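Local coordinates for protein N-terminal acetyltransferase B complex subunit MDM20 (Candida albicans, PDB 5K04) that serves as the non-catalytic subunit of the NatB N-terminal acetyltransferase complex, probably as the helical scaffold that holds the catalytic subunit NAT3, at residues A[650-655]-A[664-669]; A[379-384]-A[554-559]. All blocks are in the same frame, centred on the assembly; numbering follows the deposited sequence.

Contact 1 (A[650-655]-A[664-669]); sequences KILIPE and QNLTNL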
loop_
_atom_site.group_PDB
_atom_site.type_symbol
_atom_site.label_atom_id
_atom_site.label_comp_id
_atom_site.label_asym_id
_atom_site.label_seq_id
_atom_site.Cartn_x
_atom_site.Cartn_y
_atom_site.Cartn_z
ATOM N N LYS A 650 4.269 35.204 13.912
ATOM C CA LYS A 650 2.897 35.443 13.450
ATOM C C LYS A 650 2.677 35.051 11.998
ATOM O O LYS A 650 1.534 34.822 11.594
ATOM C CB LYS A 650 2.529 36.926 13.556
ATOM C CG LYS A 650 2.106 37.416 14.895
ATOM C CD LYS A 650 1.737 38.899 14.828
ATOM C CE LYS A 650 2.819 39.721 14.126
ATOM N NZ LYS A 650 2.601 41.212 14.237
ATOM N N ILE A 651 3.734 35.024 11.187
ATOM C CA ILE A 651 3.592 34.644 9.791
ATOM C C ILE A 651 3.139 33.211 9.639
ATOM O O ILE A 651 2.806 32.786 8.532
ATOM C CB ILE A 651 4.909 34.863 9.022
ATOM C CG1 ILE A 651 6.036 34.009 9.607
ATOM C CG2 ILE A 651 5.305 36.328 9.042
ATOM C CD1 ILE A 651 7.105 33.684 8.593
ATOM N N LEU A 652 3.159 32.435 10.723
ATOM C CA LEU A 652 2.539 31.113 10.693
ATOM C C LEU A 652 1.022 31.214 10.571
ATOM O O LEU A 652 0.372 30.245 10.165
ATOM C CB LEU A 652 2.924 30.316 11.945
ATOM C CG LEU A 652 2.269 30.704 13.283
ATOM C CD1 LEU A 652 0.898 30.029 13.513
ATOM C CD2 LEU A 652 3.210 30.402 14.443
ATOM N N ILE A 653 0.452 32.366 10.909
ATOM C CA ILE A 653 -0.989 32.566 10.850
ATOM C C ILE A 653 -1.403 32.893 9.422
ATOM O O ILE A 653 -0.962 33.905 8.851
ATOM C CB ILE A 653 -1.438 33.670 11.815
ATOM C CG1 ILE A 653 -1.051 33.301 13.246
ATOM C CG2 ILE A 653 -2.945 33.878 11.711
ATOM C CD1 ILE A 653 -1.411 34.382 14.252
ATOM N N PRO A 654 -2.231 32.063 8.810
ATOM C CA PRO A 654 -2.692 32.361 7.458
ATOM C C PRO A 654 -3.756 33.442 7.492
ATOM O O PRO A 654 -4.501 33.580 8.465
ATOM C CB PRO A 654 -3.256 31.021 6.976
ATOM C CG PRO A 654 -3.686 30.330 8.238
ATOM C CD PRO A 654 -2.764 30.789 9.332
ATOM N N GLU A 655 -3.808 34.227 6.403
ATOM C CA GLU A 655 -4.805 35.294 6.314
ATOM C C GLU A 655 -6.228 34.744 6.311
ATOM O O GLU A 655 -7.161 35.451 6.704
ATOM C CB GLU A 655 -4.560 36.161 5.078
ATOM C CG GLU A 655 -4.705 35.456 3.768
ATOM C CD GLU A 655 -4.380 36.369 2.592
ATOM O OE1 GLU A 655 -4.319 37.604 2.799
ATOM O OE2 GLU A 655 -4.176 35.853 1.467
ATOM N N GLN A 664 -1.675 23.352 11.973
ATOM C CA GLN A 664 -0.476 22.642 11.532
ATOM C C GLN A 664 0.796 23.379 11.966
ATOM O O GLN A 664 1.703 22.786 12.567
ATOM C CB GLN A 664 -0.493 22.476 10.014
ATOM C CG GLN A 664 -1.422 21.430 9.472
ATOM C CD GLN A 664 -1.176 21.224 7.980
ATOM O OE1 GLN A 664 -1.591 22.042 7.151
ATOM N NE2 GLN A 664 -0.467 20.146 7.636
ATOM N N ASN A 665 0.900 24.670 11.614
ATOM C CA ASN A 665 2.079 25.452 11.973
ATOM C C ASN A 665 2.200 25.605 13.486
ATOM O O ASN A 665 3.302 25.530 14.041
ATOM C CB ASN A 665 2.022 26.836 11.325
ATOM C CG ASN A 665 2.056 26.785 9.818
ATOM O OD1 ASN A 665 2.558 25.828 9.208
ATOM N ND2 ASN A 665 1.524 27.835 9.198
ATOM N N LEU A 666 1.071 25.852 14.162
ATOM C CA LEU A 666 1.091 26.047 15.603
ATOM C C LEU A 666 1.541 24.773 16.312
ATOM O O LEU A 666 2.311 24.833 17.282
ATOM C CB LEU A 666 -0.296 26.492 16.060
ATOM C CG LEU A 666 -0.473 27.304 17.340
ATOM C CD1 LEU A 666 0.576 28.395 17.440
ATOM C CD2 LEU A 666 -1.868 27.902 17.356
ATOM N N THR A 667 1.092 23.612 15.812
ATOM C CA THR A 667 1.537 22.329 16.348
ATOM C C THR A 667 3.043 22.180 16.185
ATOM O O THR A 667 3.729 21.686 17.088
ATOM C CB THR A 667 0.787 21.180 15.651
ATOM O OG1 THR A 667 -0.626 21.307 15.858
ATOM C CG2 THR A 667 1.207 19.846 16.185
ATOM N N ASN A 668 3.582 22.651 15.058
ATOM C CA ASN A 668 5.017 22.541 14.829
ATOM C C ASN A 668 5.785 23.524 15.691
ATOM O O ASN A 668 6.880 23.207 16.177
ATOM C CB ASN A 668 5.332 22.757 13.352
ATOM C CG ASN A 668 5.070 21.515 12.514
ATOM O OD1 ASN A 668 5.119 20.383 13.016
ATOM N ND2 ASN A 668 4.799 21.721 11.229
ATOM N N LEU A 669 5.219 24.716 15.899
ATOM C CA LEU A 669 5.811 25.656 16.843
ATOM C C LEU A 669 5.849 25.074 18.253
ATOM O O LEU A 669 6.861 25.208 18.954
ATOM C CB LEU A 669 5.048 26.983 16.846
ATOM C CG LEU A 669 5.677 28.003 17.816
ATOM C CD1 LEU A 669 7.122 28.320 17.393
ATOM C CD2 LEU A 669 4.869 29.280 17.922
#

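Contact 2 (A[379-384]-A[554-559]); sequences TIVSDL and SEWNGL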
loop_
_atom_site.group_PDB
_atom_site.type_symbol
_atom_site.label_atom_id
_atom_site.label_comp_id
_atom_site.label_asym_id
_atom_site.label_seq_id
_atom_site.Cartn_x
_atom_site.Cartn_y
_atom_site.Cartn_z
ATOM N N THR A 379 -21.438 16.549 -8.473
ATOM C CA THR A 379 -21.898 17.913 -8.252
ATOM C C THR A 379 -21.104 18.573 -7.134
ATOM O O THR A 379 -20.674 19.722 -7.263
ATOM C CB THR A 379 -23.398 17.928 -7.943
ATOM O OG1 THR A 379 -24.118 17.374 -9.049
ATOM C CG2 THR A 379 -23.879 19.361 -7.730
ATOM N N ILE A 380 -20.860 17.846 -6.042
ATOM C CA ILE A 380 -20.147 18.451 -4.925
ATOM C C ILE A 380 -18.712 18.764 -5.322
ATOM O O ILE A 380 -18.206 19.862 -5.058
ATOM C CB ILE A 380 -20.226 17.541 -3.686
ATOM C CG1 ILE A 380 -21.621 17.636 -3.065
ATOM C CG2 ILE A 380 -19.183 17.927 -2.668
ATOM C CD1 ILE A 380 -21.879 16.626 -1.944
ATOM N N VAL A 381 -18.050 17.827 -6.010
ATOM C CA VAL A 381 -16.646 18.029 -6.358
ATOM C C VAL A 381 -16.495 19.213 -7.307
ATOM O O VAL A 381 -15.587 20.041 -7.152
ATOM C CB VAL A 381 -16.050 16.738 -6.947
ATOM C CG1 VAL A 381 -14.648 16.995 -7.422
ATOM C CG2 VAL A 381 -16.058 15.637 -5.903
ATOM N N SER A 382 -17.399 19.326 -8.285
ATOM C CA SER A 382 -17.362 20.442 -9.229
ATOM C C SER A 382 -17.580 21.777 -8.541
ATOM O O SER A 382 -17.125 22.813 -9.039
ATOM C CB SER A 382 -18.419 20.252 -10.317
ATOM O OG SER A 382 -18.150 19.089 -11.064
ATOM N N ASP A 383 -18.276 21.780 -7.404
ATOM C CA ASP A 383 -18.585 23.019 -6.696
ATOM C C ASP A 383 -17.454 23.478 -5.773
ATOM O O ASP A 383 -17.481 24.627 -5.322
ATOM C CB ASP A 383 -19.872 22.833 -5.888
ATOM C CG ASP A 383 -20.308 24.088 -5.162
ATOM O OD1 ASP A 383 -20.496 25.128 -5.834
ATOM O OD2 ASP A 383 -20.506 24.020 -3.930
ATOM N N LEU A 384 -16.465 22.618 -5.489
ATOM C CA LEU A 384 -15.436 22.935 -4.500
ATOM C C LEU A 384 -14.526 24.038 -5.020
ATOM O O LEU A 384 -13.982 23.935 -6.124
ATOM C CB LEU A 384 -14.625 21.692 -4.174
ATOM C CG LEU A 384 -15.366 20.599 -3.397
ATOM C CD1 LEU A 384 -14.514 19.361 -3.320
ATOM C CD2 LEU A 384 -15.770 21.076 -1.994
ATOM N N SER A 554 -8.861 6.342 -4.885
ATOM C CA SER A 554 -10.125 5.681 -4.556
ATOM C C SER A 554 -11.279 6.666 -4.426
ATOM O O SER A 554 -12.413 6.331 -4.776
ATOM C CB SER A 554 -9.967 4.864 -3.275
ATOM O OG SER A 554 -9.030 3.822 -3.486
ATOM N N GLU A 555 -11.020 7.890 -3.950
ATOM C CA GLU A 555 -12.105 8.862 -3.831
ATOM C C GLU A 555 -12.528 9.433 -5.176
ATOM O O GLU A 555 -13.481 10.225 -5.218
ATOM C CB GLU A 555 -11.705 9.986 -2.862
ATOM C CG GLU A 555 -10.853 11.119 -3.441
ATOM C CD GLU A 555 -9.364 10.840 -3.376
ATOM O OE1 GLU A 555 -8.990 9.660 -3.520
ATOM O OE2 GLU A 555 -8.565 11.797 -3.192
ATOM N N TRP A 556 -11.853 9.035 -6.262
ATOM C CA TRP A 556 -12.139 9.481 -7.624
ATOM C C TRP A 556 -12.693 8.371 -8.499
ATOM O O TRP A 556 -12.863 8.581 -9.707
ATOM C CB TRP A 556 -10.876 10.034 -8.288
ATOM C CG TRP A 556 -10.342 11.303 -7.689
ATOM C CD1 TRP A 556 -9.278 11.428 -6.830
ATOM C CD2 TRP A 556 -10.834 12.631 -7.910
ATOM N NE1 TRP A 556 -9.077 12.746 -6.509
ATOM C CE2 TRP A 556 -10.009 13.513 -7.162
ATOM C CE3 TRP A 556 -11.883 13.162 -8.670
ATOM C CZ2 TRP A 556 -10.220 14.901 -7.131
ATOM C CZ3 TRP A 556 -12.092 14.548 -8.647
ATOM C CH2 TRP A 556 -11.257 15.399 -7.881
ATOM N N ASN A 557 -12.957 7.197 -7.926
ATOM C CA ASN A 557 -13.367 6.034 -8.704
ATOM C C ASN A 557 -14.696 6.306 -9.388
ATOM O O ASN A 557 -15.694 6.601 -8.726
ATOM C CB ASN A 557 -13.472 4.809 -7.799
ATOM C CG ASN A 557 -13.315 3.509 -8.554
ATOM O OD1 ASN A 557 -12.212 3.141 -8.948
ATOM N ND2 ASN A 557 -14.419 2.800 -8.750
ATOM N N GLY A 558 -14.698 6.236 -10.721
ATOM C CA GLY A 558 -15.877 6.557 -11.494
ATOM C C GLY A 558 -16.055 8.027 -11.769
ATOM O O GLY A 558 -17.042 8.410 -12.413
ATOM N N LEU A 559 -15.139 8.866 -11.290
ATOM C CA LEU A 559 -15.128 10.288 -11.587
ATOM C C LEU A 559 -13.879 10.614 -12.382
ATOM O O LEU A 559 -12.907 9.855 -12.393
ATOM C CB LEU A 559 -15.138 11.152 -10.322
ATOM C CG LEU A 559 -16.247 11.084 -9.282
ATOM C CD1 LEU A 559 -16.182 9.801 -8.475
ATOM C CD2 LEU A 559 -16.068 12.268 -8.371
#

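Contact 1 (A[650-655]-A[664-669])
A short-range, buried contact joins the 3-10 turn after helix 646-649 to the first turns of helix 661-682: L652 lies against N665, L666 and L669, with one side-chain-to-backbone hydrogen bond, from N665. The chain leaves helix 646-649, passes through the loop and folds back, so that L652 rests on the very helix the loop leads into. N665 does the polar work. Its ND2 donates to the carbonyl O of L652 over 2.8 Å, with an N-H...O angle of 161°. The donor comes in the plane of that carbonyl, on a lone pair, at a C=O...N angle of 124°, and the oxygen in turn lies in the amide plane of N665. An asparagine suits the place because its short side chain brings a planar amide, and so an N-H, close to the backbone while its CB still packs: the CB atoms of N665 and L652 are 3.6 Å apart, and the two side chains run past one another in opposite directions. The CG of L652 sits between its own backbone N and carbonyl carbon (chi1 74°), which turns its two methyls to the helix: CD1 lies 4.0 Å from N665 CB and, more loosely, 4.3 Å from L666 CD1, whereas CD2 meets L669 CD2 at 4.0 Å, the two leucine side chains crossing at about a right angle. N665 and L669 are one helical turn apart, joined by the backbone bond from L669 N to N665 O, so N665 grips the backbone of L652 while L669, with L666, gives its methyls an apolar surface. Around the contact, F609 of helix 608-625 touches both L652 and N665, F702 of helix 698-703 packs on all three leucines, and L750 at the C-terminus reaches L669.

Contact 2 (A[379-384]-A[554-559])
V381, on the last turns of helix 372-383, meets W556 and L559 of the loop 554-559 through its two methyl groups. Its CB points toward the loop and divides the work between the branches. CG1, anti to the backbone N (chi1 175°), extends to the benzo part of the indole, 3.7 Å from W556 CZ3 and 3.8 Å from W556 CH2. The second methyl, CG2, lies beside the backbone N and makes the looser contact, 4.2 Å from L559 CD2. A beta-branched residue suits this spot, since two methyls on one carbon can serve two neighbours at once. W556 reaches V381 only with the far end of its long ring; the indole also makes an edge-to-face stack with W414 of helix 409-419, a residue that V381 touches as well. The loop is shaped by a type II beta turn from W556 to L559, closed by L559 N bonding to W556 O at 2.8 Å. G558 takes the third position with phi 84°, where a side chain would press on the preceding carbonyl oxygen, so glycine fits naturally. The turn brings the tryptophan and leucine to the same valine in an all-helical subunit whose family is placed in the TPR clan. R378, one turn before V381 on the helix, hydrogen-bonds G558 O, while N557 OD1 accepts a bond from Q53 of the NAT3 chain.

In the fold
Contact 2 is complete well before the chain reaches contact 1. Their centres lie about 30 Å apart, their nearest atoms about 16 Å, and the two do not touch. They share no helix: contact 2 ties helix 372-383 to a loop 170 residues further on, ahead of helix 571-584, whereas contact 1 is local, folding the loop after helix 646-649 onto helix 661-682. K577 of helix 571-584 hydrogen-bonds N668 on that helix, so the helix that follows the loop of contact 2 reaches the surroundings of contact 1. Contact 2 borders the NAT3 chain; no other chain touches contact 1, which belongs to the C-terminal helical packing.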